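PDB 7AJ0: arylsulfatase from Pseudoalteromonas sp. MB47, which probably hydrolyses sulfate esters of the algal polysaccharide fucoidan in an exo-acting manner, and forms an unusual hexamer. Local coordinates for residues S39-L44 with A359-M364; Q48-N53 with L315-I320. All blocks are in the same frame, centred on the assembly; numbering follows the deposited sequence.

Contact 1: S39-L44 with A359-M364; sequences SKLKNL and AYWKGM
M364 reaches across to K40 and L44 of helix 31-48, and its side chain is the one to follow outward. CB sits 3.5 Å from W361 CG. CG, set anti to the carbonyl carbon (chi1 -68°), lies over one face of the same indole, 3.5 Å off the ring plane and nearer its border than its centre, and also faces the L44 methyl CD2. SD, the next atom, comes 3.8 Å from L44 CD2 and about equally near K40 CB. The bends at chi2 and chi3 then lay CE against the helix backbone, 3.4 Å from K40 O, a carbonyl already taken by L44 N in the helix. CG thus rests on the indole, while SD and CE lie against the helix.

In the sulfatase fold, of the alkaline phosphatase clan, this joins the N-terminal helix to the turn that leaves strand 354-360 of the large mixed sheet. W361 to M364 make a type II beta turn, closed by M364 N bonding to W361 O, with G363 at the position of positive phi; the turn brings M364 back over the indole.

L44 and L41 each bring a CD2 methyl obliquely to the benzo part of the ring. L44 CD2 comes 3.5 Å from W361 CZ2, while L41 CD2 meets CH2 at 3.9 Å. Helix 377-387 adds L387, which touches both L41 and W361.

The K40 chain, straight past CG, runs alongside to the methionine backbone: K40 NZ donates to M364 O at 2.9 Å, almost in line with the carbonyl (C=O...N angle 163°). NZ also hydrogen-bonds to L410 O, just after helix 406-409.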
# COMPACT_ATOMS: atom_id res chain seq x y z
N SER A 39 53.45 -3.65 20.25
CA SER A 39 54.76 -3.23 19.78
C SER A 39 54.72 -1.85 19.14
O SER A 39 55.60 -1.02 19.38
CB SER A 39 55.30 -4.26 18.78
OG SER A 39 56.45 -3.77 18.12
N LYS A 40 53.69 -1.58 18.34
CA LYS A 40 53.57 -0.27 17.71
C LYS A 40 53.40 0.83 18.74
O LYS A 40 54.00 1.90 18.63
CB LYS A 40 52.40 -0.26 16.73
CG LYS A 40 52.66 -1.02 15.44
CD LYS A 40 51.42 -1.02 14.56
CE LYS A 40 51.75 -1.42 13.14
NZ LYS A 40 50.55 -1.35 12.26
N LEU A 41 52.57 0.59 19.76
CA LEU A 41 52.37 1.59 20.80
C LEU A 41 53.63 1.79 21.63
O LEU A 41 53.98 2.92 21.99
CB LEU A 41 51.20 1.19 21.70
CG LEU A 41 49.81 1.31 21.07
CD1 LEU A 41 48.78 0.56 21.90
CD2 LEU A 41 49.40 2.77 20.94
N LYS A 42 54.34 0.70 21.94
CA LYS A 42 55.56 0.80 22.73
C LYS A 42 56.61 1.65 22.03
O LYS A 42 57.17 2.58 22.61
CB LYS A 42 56.11 -0.59 23.03
CG LYS A 42 57.36 -0.62 23.90
CD LYS A 42 57.75 -2.06 24.23
CE LYS A 42 58.69 -2.14 25.43
NZ LYS A 42 60.07 -1.68 25.10
N ASN A 43 56.87 1.35 20.75
CA ASN A 43 57.88 2.10 20.01
C ASN A 43 57.49 3.57 19.86
O ASN A 43 58.35 4.46 19.94
CB ASN A 43 58.10 1.47 18.63
CG ASN A 43 58.59 0.04 18.72
OD1 ASN A 43 59.08 -0.40 19.76
ND2 ASN A 43 58.46 -0.69 17.62
N LEU A 44 56.20 3.84 19.66
CA LEU A 44 55.76 5.22 19.47
C LEU A 44 55.99 6.04 20.74
O LEU A 44 56.53 7.15 20.68
CB LEU A 44 54.29 5.24 19.07
CG LEU A 44 53.66 6.62 18.84
CD1 LEU A 44 54.35 7.36 17.71
CD2 LEU A 44 52.17 6.48 18.56
N ALA A 359 39.54 5.77 10.54
CA ALA A 359 40.63 5.83 11.50
C ALA A 359 41.91 6.18 10.75
O ALA A 359 42.29 5.47 9.81
CB ALA A 359 40.78 4.50 12.24
N TYR A 360 42.56 7.27 11.16
CA TYR A 360 43.81 7.72 10.55
C TYR A 360 44.84 7.91 11.65
O TYR A 360 44.57 8.57 12.66
CB TYR A 360 43.60 9.03 9.78
CG TYR A 360 44.88 9.63 9.24
CD1 TYR A 360 45.38 9.23 8.01
CD2 TYR A 360 45.58 10.59 9.96
CE1 TYR A 360 46.55 9.78 7.51
CE2 TYR A 360 46.75 11.14 9.47
CZ TYR A 360 47.23 10.73 8.24
OH TYR A 360 48.39 11.27 7.74
N TRP A 361 46.03 7.33 11.46
CA TRP A 361 47.12 7.47 12.43
C TRP A 361 48.43 7.35 11.65
O TRP A 361 48.85 6.25 11.31
CB TRP A 361 47.01 6.43 13.53
CG TRP A 361 47.81 6.77 14.77
CD1 TRP A 361 48.82 7.68 14.88
CD2 TRP A 361 47.64 6.21 16.08
NE1 TRP A 361 49.30 7.71 16.16
CE2 TRP A 361 48.59 6.82 16.92
CE3 TRP A 361 46.78 5.25 16.62
CZ2 TRP A 361 48.71 6.50 18.28
CZ3 TRP A 361 46.89 4.93 17.97
CH2 TRP A 361 47.85 5.56 18.78
N LYS A 362 49.06 8.50 11.39
CA LYS A 362 50.27 8.58 10.59
C LYS A 362 51.38 7.69 11.14
O LYS A 362 51.89 7.94 12.24
CB LYS A 362 50.74 10.04 10.52
CG LYS A 362 52.07 10.27 9.83
CD LYS A 362 51.94 10.25 8.32
CE LYS A 362 53.00 11.14 7.67
NZ LYS A 362 52.78 12.58 8.00
N GLY A 363 51.75 6.65 10.39
CA GLY A 363 52.81 5.76 10.78
C GLY A 363 52.39 4.59 11.64
O GLY A 363 53.21 3.69 11.89
N MET A 364 51.15 4.57 12.12
CA MET A 364 50.61 3.48 12.92
C MET A 364 49.60 2.65 12.15
O MET A 364 49.63 1.42 12.19
CB MET A 364 49.95 4.03 14.19
CG MET A 364 50.90 4.65 15.19
SD MET A 364 51.63 3.44 16.30
CE MET A 364 53.22 3.18 15.53

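Contact 2: Q48-N53 with L315-I320; sequences QGRKPN and LENTLI
A parallel bridge between N53 and T318 starts the pairing of strands 53-59 and 318-324 in the large mixed sheet. Two backbone bonds frame it: N53 N donates to N317 O at 2.7 Å, and N53 O receives L319 N at 2.8 Å. Beside them, N53 ND2 points straight at T318 OG1 (3.0 Å, 175° at the hydrogen), with the hydroxyl oxygen in the plane of the amide. ND2 has a second partner in Q314 OE1, whose residue also offers its backbone O to T318 OG1.

In this sulfatase-type sheet strand 53-59 runs between 318-324 and 262-267, and the N53 amide serves both neighbours, since its OD1 accepts from F262 N. With an alanine here, F262 N is likely to lose its side-chain acceptor, and T318 OG1 and Q314 OE1 the N-H they now receive.

N317, just before the bridge, turns its amide toward residues 51-52. With CG anti to the backbone N (chi1 -159°), the amide lies against P52, OD1 being 3.6 Å from P52 CB, and ND2 makes a weak bond to K51 O at 3.3 Å. A water donates to both N317 OD1 and R50 O. The Q48 and N317 chains run antiparallel alongside each other, their amide planes 37° apart, with Q48 OE1 3.5 Å from N317 CB.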
# COMPACT_ATOMS: atom_id res chain seq x y z
N GLN A 48 58.07 9.32 21.00
CA GLN A 48 57.33 10.55 21.22
C GLN A 48 57.45 11.07 22.65
O GLN A 48 57.31 12.28 22.87
CB GLN A 48 55.85 10.35 20.87
CG GLN A 48 55.59 10.05 19.41
CD GLN A 48 55.91 11.23 18.51
OE1 GLN A 48 55.48 12.35 18.77
NE2 GLN A 48 56.67 10.98 17.45
N GLY A 49 57.69 10.19 23.61
CA GLY A 49 57.90 10.60 24.98
C GLY A 49 56.65 10.79 25.81
O GLY A 49 56.76 11.24 26.96
N ARG A 50 55.48 10.46 25.29
CA ARG A 50 54.25 10.55 26.07
C ARG A 50 53.13 9.82 25.33
O ARG A 50 53.28 9.43 24.17
CB ARG A 50 53.86 12.01 26.34
CG ARG A 50 53.55 12.85 25.10
CD ARG A 50 53.08 14.24 25.52
NE ARG A 50 52.64 15.07 24.40
CZ ARG A 50 53.38 16.02 23.83
NH1 ARG A 50 54.62 16.27 24.26
NH2 ARG A 50 52.88 16.72 22.82
N LYS A 51 52.01 9.63 26.03
CA LYS A 51 50.89 8.90 25.48
C LYS A 51 50.32 9.64 24.26
O LYS A 51 50.50 10.85 24.11
CB LYS A 51 49.80 8.72 26.53
CG LYS A 51 50.18 7.77 27.66
CD LYS A 51 49.16 7.82 28.78
CE LYS A 51 49.54 6.89 29.93
NZ LYS A 51 48.68 7.12 31.13
N PRO A 52 49.63 8.92 23.38
CA PRO A 52 49.13 9.54 22.15
C PRO A 52 47.91 10.42 22.39
O PRO A 52 47.14 10.23 23.34
CB PRO A 52 48.77 8.34 21.27
CG PRO A 52 48.45 7.25 22.23
CD PRO A 52 49.37 7.47 23.41
N ASN A 53 47.74 11.39 21.49
CA ASN A 53 46.54 12.19 21.45
C ASN A 53 45.45 11.44 20.68
O ASN A 53 45.73 10.57 19.85
CB ASN A 53 46.79 13.54 20.76
CG ASN A 53 48.08 14.19 21.19
OD1 ASN A 53 48.32 14.40 22.38
ND2 ASN A 53 48.93 14.51 20.22
N LEU A 315 51.15 14.72 14.25
CA LEU A 315 50.36 13.77 13.49
C LEU A 315 50.76 12.33 13.82
O LEU A 315 49.90 11.44 13.89
CB LEU A 315 50.49 14.02 11.99
CG LEU A 315 49.38 14.81 11.30
CD1 LEU A 315 49.59 14.78 9.79
CD2 LEU A 315 47.99 14.28 11.64
N GLU A 316 52.06 12.09 14.02
CA GLU A 316 52.51 10.73 14.30
C GLU A 316 52.03 10.23 15.66
O GLU A 316 52.04 9.02 15.89
CB GLU A 316 54.04 10.67 14.25
CG GLU A 316 54.62 10.71 12.85
CD GLU A 316 54.66 12.11 12.25
OE1 GLU A 316 54.57 13.09 13.02
OE2 GLU A 316 54.77 12.22 11.01
N ASN A 317 51.61 11.13 16.54
CA ASN A 317 51.21 10.76 17.90
C ASN A 317 49.74 11.04 18.15
O ASN A 317 49.31 11.14 19.31
CB ASN A 317 52.07 11.52 18.92
CG ASN A 317 52.09 10.85 20.27
OD1 ASN A 317 52.06 9.62 20.38
ND2 ASN A 317 52.13 11.65 21.33
N THR A 318 48.94 11.16 17.09
CA THR A 318 47.53 11.51 17.21
C THR A 318 46.69 10.52 16.42
O THR A 318 46.85 10.40 15.20
CB THR A 318 47.27 12.94 16.71
OG1 THR A 318 48.09 13.86 17.45
CG2 THR A 318 45.81 13.30 16.89
N LEU A 319 45.81 9.81 17.12
CA LEU A 319 44.79 9.00 16.47
C LEU A 319 43.63 9.90 16.08
O LEU A 319 43.05 10.58 16.93
CB LEU A 319 44.33 7.89 17.40
CG LEU A 319 43.10 7.08 16.99
CD1 LEU A 319 43.31 6.40 15.65
CD2 LEU A 319 42.76 6.07 18.08
N ILE A 320 43.30 9.93 14.79
CA ILE A 320 42.18 10.72 14.28
C ILE A 320 41.06 9.76 13.90
O ILE A 320 41.26 8.86 13.07
CB ILE A 320 42.58 11.59 13.08
CG1 ILE A 320 43.72 12.53 13.46
CG2 ILE A 320 41.38 12.38 12.57
CD1 ILE A 320 44.15 13.47 12.34
O HOH W 1 52.59 7.56 22.02

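The centres of contacts 1 and 2 are about 8 Å apart, and the two touch directly. Strands 354-360 and 318-324 are antiparallel neighbours, so where the first ends the second begins: Y360 N probably bonds to I320 O (2.8 Å). Next along, W361 NE1 meets E316 O at 3.0 Å, and L44 CD1 packs on that same oxygen at 3.4 Å. Helix 31-48 leads from contact 1 into the loop of contact 2. Four of the five calcium ligands, D60, D61, D325 and N326, follow directly after strands 53-59 and 318-324; contact 2 lies at the starts of these strands, at the end away from the calcium.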